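Local coordinates for protein glucose dehydrogenase (Serratia sp. FS14, PDB 7CDY) that belongs to the glucose/sorbosone dehydrogenase family of beta-propeller proteins and carries a bound calcium ion, at residues A[204-209]-A[216-221]; A[288-293]-A[316-321]. One frame throughout, in Å; residues are numbered along the deposited sequence.

Contact 1 of 2, residues A[204-209]-A[216-221]; sequences AIWEHE and DELNIP. With CA (calcium ion), chain D.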
loop_
_atom_site.group_PDB
_atom_site.type_symbol
_atom_site.label_atom_id
_atom_site.label_comp_id
_atom_site.label_asym_id
_atom_site.label_seq_id
_atom_site.Cartn_x
_atom_site.Cartn_y
_atom_site.Cartn_z
ATOM N N ALA A 204 8.684 13.634 -1.588
ATOM C CA ALA A 204 7.973 13.298 -0.361
ATOM C C ALA A 204 7.153 12.026 -0.532
ATOM O O ALA A 204 6.541 11.797 -1.581
ATOM C CB ALA A 204 7.031 14.434 0.032
ATOM N N ILE A 205 7.127 11.211 0.521
ATOM C CA ILE A 205 6.196 10.087 0.596
ATOM C C ILE A 205 4.786 10.602 0.855
ATOM O O ILE A 205 4.559 11.392 1.781
ATOM C CB ILE A 205 6.641 9.110 1.698
ATOM C CG1 ILE A 205 7.966 8.433 1.331
ATOM C CG2 ILE A 205 5.542 8.071 1.987
ATOM C CD1 ILE A 205 7.828 7.333 0.291
ATOM N N TRP A 206 3.832 10.162 0.037
ATOM C CA TRP A 206 2.409 10.383 0.264
ATOM C C TRP A 206 1.751 9.052 0.608
ATOM O O TRP A 206 2.247 7.972 0.252
ATOM C CB TRP A 206 1.724 10.981 -0.969
ATOM C CG TRP A 206 2.123 12.399 -1.336
ATOM C CD1 TRP A 206 3.311 13.035 -1.076
ATOM C CD2 TRP A 206 1.324 13.330 -2.079
ATOM N NE1 TRP A 206 3.276 14.318 -1.598
ATOM C CE2 TRP A 206 2.068 14.517 -2.216
ATOM C CE3 TRP A 206 0.041 13.272 -2.631
ATOM C CZ2 TRP A 206 1.570 15.642 -2.893
ATOM C CZ3 TRP A 206 -0.454 14.389 -3.302
ATOM C CH2 TRP A 206 0.313 15.553 -3.428
ATOM N N GLU A 207 0.607 9.138 1.288
ATOM C CA GLU A 207 -0.065 7.969 1.837
ATOM C C GLU A 207 -1.564 8.160 1.692
ATOM O O GLU A 207 -2.054 9.293 1.696
ATOM C CB GLU A 207 0.322 7.789 3.320
ATOM C CG GLU A 207 -0.397 6.686 4.081
ATOM C CD GLU A 207 -1.608 7.164 4.864
ATOM O OE1 GLU A 207 -2.084 8.300 4.647
ATOM O OE2 GLU A 207 -2.103 6.364 5.688
ATOM N N HIS A 208 -2.302 7.057 1.579
ATOM C CA HIS A 208 -3.752 7.145 1.722
ATOM C C HIS A 208 -4.267 5.987 2.566
ATOM O O HIS A 208 -3.587 4.971 2.746
ATOM C CB HIS A 208 -4.503 7.387 0.394
ATOM C CG HIS A 208 -4.514 6.226 -0.552
ATOM N ND1 HIS A 208 -4.990 4.978 -0.209
ATOM C CD2 HIS A 208 -4.188 6.158 -1.866
ATOM C CE1 HIS A 208 -4.924 4.183 -1.265
ATOM N NE2 HIS A 208 -4.447 4.874 -2.285
ATOM N N GLU A 209 -5.476 6.153 3.102
ATOM C CA GLU A 209 -6.000 5.155 4.024
ATOM C C GLU A 209 -7.519 5.168 4.000
ATOM O O GLU A 209 -8.149 6.188 3.716
ATOM C CB GLU A 209 -5.499 5.377 5.461
ATOM C CG GLU A 209 -5.768 6.772 6.007
ATOM C CD GLU A 209 -5.113 6.967 7.357
ATOM O OE1 GLU A 209 -5.804 6.877 8.390
ATOM O OE2 GLU A 209 -3.878 7.168 7.400
ATOM N N ASP A 216 -12.383 8.323 4.003
ATOM C CA ASP A 216 -11.092 7.958 3.423
ATOM C C ASP A 216 -10.239 9.215 3.274
ATOM O O ASP A 216 -10.760 10.320 3.088
ATOM C CB ASP A 216 -11.287 7.332 2.034
ATOM C CG ASP A 216 -11.910 5.931 2.064
ATOM O OD1 ASP A 216 -12.295 5.419 3.136
ATOM O OD2 ASP A 216 -12.015 5.340 0.962
ATOM N N GLU A 217 -8.916 9.050 3.355
ATOM C CA GLU A 217 -8.004 10.186 3.453
ATOM C C GLU A 217 -6.759 9.990 2.609
ATOM O O GLU A 217 -6.226 8.882 2.497
ATOM C CB GLU A 217 -7.412 10.349 4.859
ATOM C CG GLU A 217 -8.388 10.602 5.946
ATOM C CD GLU A 217 -7.700 10.788 7.285
ATOM O OE1 GLU A 217 -6.481 10.498 7.436
ATOM O OE2 GLU A 217 -8.379 11.240 8.200
ATOM N N LEU A 218 -6.254 11.114 2.100
ATOM C CA LEU A 218 -4.922 11.231 1.518
ATOM C C LEU A 218 -4.096 12.154 2.409
ATOM O O LEU A 218 -4.548 13.254 2.739
ATOM C CB LEU A 218 -5.045 11.840 0.118
ATOM C CG LEU A 218 -3.775 12.181 -0.660
ATOM C CD1 LEU A 218 -3.040 10.919 -1.054
ATOM C CD2 LEU A 218 -4.123 12.986 -1.896
ATOM N N ASN A 219 -2.903 11.703 2.817
ATOM C CA ASN A 219 -2.023 12.427 3.733
ATOM C C ASN A 219 -0.623 12.568 3.144
ATOM O O ASN A 219 -0.188 11.752 2.329
ATOM C CB ASN A 219 -1.890 11.673 5.067
ATOM C CG ASN A 219 -3.196 11.621 5.846
ATOM O OD1 ASN A 219 -3.693 12.653 6.288
ATOM N ND2 ASN A 219 -3.736 10.425 6.058
ATOM N N ILE A 220 0.104 13.588 3.598
ATOM C CA ILE A 220 1.551 13.691 3.379
ATOM C C ILE A 220 2.218 13.548 4.743
ATOM O O ILE A 220 2.338 14.535 5.482
ATOM C CB ILE A 220 1.953 15.010 2.695
ATOM C CG1 ILE A 220 1.217 15.203 1.367
ATOM C CG2 ILE A 220 3.469 15.071 2.483
ATOM C CD1 ILE A 220 1.438 16.591 0.738
ATOM N N PRO A 221 2.634 12.350 5.141
ATOM C CA PRO A 221 3.008 12.128 6.550
ATOM C C PRO A 221 4.373 12.704 6.897
ATOM O O PRO A 221 5.387 12.364 6.280
ATOM C CB PRO A 221 3.012 10.604 6.684
ATOM C CG PRO A 221 3.162 10.111 5.264
ATOM C CD PRO A 221 2.496 11.098 4.382
HETATM CA CA CA D . -6.536 11.202 9.787
HETATM O O HOH W 1 6.138 12.671 3.679
HETATM O O HOH W 2 -5.237 9.167 9.882
HETATM O O HOH W 3 -5.106 12.892 8.716
HETATM O O HOH W 4 -8.122 9.910 11.053
HETATM O O HOH W 5 -7.713 13.022 10.737
#

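Contact 2 of 2, residues A[288-293]-A[316-321]; sequences GALAQK and GERIRE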
loop_
_atom_site.group_PDB
_atom_site.type_symbol
_atom_site.label_atom_id
_atom_site.label_comp_id
_atom_site.label_asym_id
_atom_site.label_seq_id
_atom_site.Cartn_x
_atom_site.Cartn_y
_atom_site.Cartn_z
ATOM N N GLY A 288 -6.939 3.683 -6.777
ATOM C CA GLY A 288 -8.024 2.749 -7.019
ATOM C C GLY A 288 -9.153 2.920 -6.016
ATOM O O GLY A 288 -8.948 3.346 -4.879
ATOM N N ALA A 289 -10.369 2.586 -6.454
ATOM C CA ALA A 289 -11.542 2.540 -5.584
ATOM C C ALA A 289 -12.087 1.118 -5.579
ATOM O O ALA A 289 -12.488 0.595 -6.631
ATOM C CB ALA A 289 -12.615 3.539 -6.031
ATOM N N LEU A 290 -12.061 0.480 -4.405
ATOM C CA LEU A 290 -12.634 -0.855 -4.257
ATOM C C LEU A 290 -14.158 -0.807 -4.213
ATOM O O LEU A 290 -14.834 -1.388 -5.071
ATOM C CB LEU A 290 -12.080 -1.534 -2.998
ATOM C CG LEU A 290 -10.587 -1.852 -3.005
ATOM C CD1 LEU A 290 -10.105 -2.150 -1.578
ATOM C CD2 LEU A 290 -10.279 -3.026 -3.909
ATOM N N ALA A 291 -14.720 -0.102 -3.232
ATOM C CA ALA A 291 -16.168 -0.113 -3.050
ATOM C C ALA A 291 -16.880 0.562 -4.213
ATOM O O ALA A 291 -17.937 0.088 -4.654
ATOM C CB ALA A 291 -16.532 0.557 -1.726
ATOM N N GLN A 292 -16.324 1.655 -4.735
ATOM C CA GLN A 292 -16.953 2.362 -5.846
ATOM C C GLN A 292 -16.519 1.844 -7.214
ATOM O O GLN A 292 -17.010 2.345 -8.231
ATOM C CB GLN A 292 -16.764 3.881 -5.720
ATOM C CG GLN A 292 -17.692 4.491 -4.677
ATOM C CD GLN A 292 -17.429 5.957 -4.419
ATOM O OE1 GLN A 292 -16.718 6.616 -5.177
ATOM N NE2 GLN A 292 -17.990 6.478 -3.328
ATOM N N LYS A 293 -15.632 0.854 -7.266
ATOM C CA LYS A 293 -15.313 0.118 -8.495
ATOM C C LYS A 293 -14.888 1.063 -9.620
ATOM O O LYS A 293 -15.489 1.118 -10.696
ATOM C CB LYS A 293 -16.475 -0.789 -8.926
ATOM C CG LYS A 293 -16.867 -1.806 -7.881
ATOM C CD LYS A 293 -18.065 -2.639 -8.316
ATOM C CE LYS A 293 -18.454 -3.633 -7.235
ATOM N NZ LYS A 293 -19.582 -4.502 -7.672
ATOM N N GLY A 316 -17.349 -2.076 -13.454
ATOM C CA GLY A 316 -17.779 -2.974 -12.402
ATOM C C GLY A 316 -16.673 -3.742 -11.716
ATOM O O GLY A 316 -16.955 -4.769 -11.094
ATOM N N GLU A 317 -15.430 -3.263 -11.785
ATOM C CA GLU A 317 -14.287 -3.943 -11.189
ATOM C C GLU A 317 -13.750 -3.156 -9.997
ATOM O O GLU A 317 -13.574 -1.935 -10.070
ATOM C CB GLU A 317 -13.202 -4.159 -12.244
ATOM C CG GLU A 317 -13.666 -5.111 -13.346
ATOM C CD GLU A 317 -12.733 -5.203 -14.543
ATOM O OE1 GLU A 317 -12.627 -6.313 -15.112
ATOM O OE2 GLU A 317 -12.129 -4.193 -14.940
ATOM N N ARG A 318 -13.495 -3.872 -8.902
ATOM C CA ARG A 318 -12.865 -3.304 -7.716
ATOM C C ARG A 318 -11.383 -3.093 -7.993
ATOM O O ARG A 318 -10.659 -4.057 -8.257
ATOM C CB ARG A 318 -13.029 -4.291 -6.566
ATOM C CG ARG A 318 -14.488 -4.519 -6.175
ATOM C CD ARG A 318 -14.651 -5.769 -5.321
ATOM N NE ARG A 318 -13.669 -5.862 -4.240
ATOM C CZ ARG A 318 -13.784 -5.243 -3.068
ATOM N NH1 ARG A 318 -14.835 -4.470 -2.818
ATOM N NH2 ARG A 318 -12.842 -5.387 -2.145
ATOM N N ILE A 319 -10.915 -1.850 -7.947
ATOM C CA ILE A 319 -9.531 -1.547 -8.314
ATOM C C ILE A 319 -8.659 -1.598 -7.061
ATOM O O ILE A 319 -8.797 -0.763 -6.163
ATOM C CB ILE A 319 -9.401 -0.213 -9.059
ATOM C CG1 ILE A 319 -10.295 -0.194 -10.313
ATOM C CG2 ILE A 319 -7.941 0.042 -9.435
ATOM C CD1 ILE A 319 -10.135 -1.405 -11.225
ATOM N N ARG A 320 -7.771 -2.589 -7.008
ATOM C CA ARG A 320 -6.957 -2.886 -5.838
ATOM C C ARG A 320 -5.558 -2.289 -5.911
ATOM O O ARG A 320 -4.980 -1.925 -4.872
ATOM C CB ARG A 320 -6.847 -4.412 -5.702
ATOM C CG ARG A 320 -5.739 -4.957 -4.794
ATOM C CD ARG A 320 -5.979 -4.708 -3.306
ATOM N NE ARG A 320 -7.097 -5.476 -2.766
ATOM C CZ ARG A 320 -7.656 -5.239 -1.581
ATOM N NH1 ARG A 320 -7.207 -4.257 -0.811
ATOM N NH2 ARG A 320 -8.677 -5.975 -1.172
ATOM N N GLU A 321 -4.990 -2.184 -7.108
ATOM C CA GLU A 321 -3.594 -1.797 -7.271
ATOM C C GLU A 321 -3.478 -0.890 -8.482
ATOM O O GLU A 321 -4.196 -1.079 -9.471
ATOM C CB GLU A 321 -2.715 -3.045 -7.500
ATOM C CG GLU A 321 -1.225 -2.766 -7.818
ATOM C CD GLU A 321 -0.447 -2.259 -6.608
ATOM O OE1 GLU A 321 -0.874 -1.267 -5.981
ATOM O OE2 GLU A 321 0.610 -2.844 -6.276
HETATM O O HOH W 6 -17.736 0.210 -11.917
HETATM O O HOH W 7 -19.572 -5.526 -10.190
#

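Contact 1 of 2, residues A[204-209]-A[216-221]
The N219 amide is gripped between E207 and E217, a worked example of how a carboxamide set between two acids can help position a metal ligand. N219 ND2 donates to E207 OE1 at 3.0 Å in a nearly straight bond (164° at the hydrogen), arriving on the syn side of the carboxylate. It gives its other hydrogen to E217 OE1 at 3.1 Å, on the anti side. Both acceptors lie close to the amide plane, so its rotation is fixed. E207 reaches N219 through a turn about its CB-CG bond (chi2 -95°), which lays the acid alongside the amide.

E217 OE1 and OE2 hold the calcium ion at 2.5 and 2.4 Å, and four waters and the carbonyl of Y227 complete the shell. Two of those waters tie the site to the second shell: water 3 donates to N219 OD1 and water 2 to E209 OE1. The E209 carboxylate is also held by H190 and R191. Backbone pairing runs beneath this polar cluster, with E209 N to E217 O at 2.9 Å.

The face carrying W206 and L218 is largely apolar, though H208 shares it, bonded through NE2 to the carbonyl of G269. I220 CG1 sits over the five-membered ring of W206, 3.7 Å from its centroid and 7° off the normal, a CH-pi contact, while L218 CD2 approaches W206 CZ3 obliquely, at 4.2 Å, and F272 meets the ring edge-to-face.

Packing slackens toward the partly exposed A204, whose CB stays 4.4 Å from I220 CG2. A water donates to the carbonyls of both I205 and P221, and P221 O also accepts from W186.

The whole is an antiparallel beta hairpin within a propeller blade, its polar face supplying the bidentate glutamate of the calcium site.

Contact 2 of 2, residues A[288-293]-A[316-321]
With CG beside its backbone N (chi1 -66°), L290 projects its two methyl groups along the 316-321 backbone, where bends in R318 (chi3 47°) and R320 turn both guanidinium groups toward it. L290 thus illustrates how one leucine can lie against two cationic planes. L290 CD1 rests over a face of the R320 group, 3.7 Å from R320 NH1, and L290 CD2 lies over a face of the R318 group, 3.9 Å from R318 NH2. D335 forms salt bridges with both arginines.

The backbones meet through one hydrogen bond, I319 N to A289 O at 3.2 Å, whose donor stands well above the carbonyl plane. L290 CD2 lies 3.5 Å from I319 O, a buried oxygen that finds no partner.

Toward solvent the extended K293 chain runs past G316 and E317, and K293 NZ reaches G316 O through a water. A second water joins K293 O to G316 N.

G288 and L290 bond through their backbones to S268 and G266, while I319 packs on strand 330-334 and R320 and E321 both face L333 in a classic beta bulge; the contact joins the end of strand 284-289 in one sheet to 319-324, an edge strand of the next.

In the fold
Contact 1 comes first along the chain and closes before contact 2 opens. Their centres lie 18 Å apart and their nearest atoms about 5 Å, without touching. Contact 1 is internal to one four-stranded sheet, whereas contact 2 bridges the following two, from strand 284-289 to strand 319-324. Sheet packing connects them: W206 and H208 rest on L285 and I287 of strand 284-289, and L290 and R320 both touch Q194 of strand 192-198, in contact 1's sheet. Three consecutive sheets of the propeller are thus represented, one by its own hairpin pairing and two by their junction. Strand 339-345 then pairs with strand 3-19, consistent with the usual closure of a propeller ring.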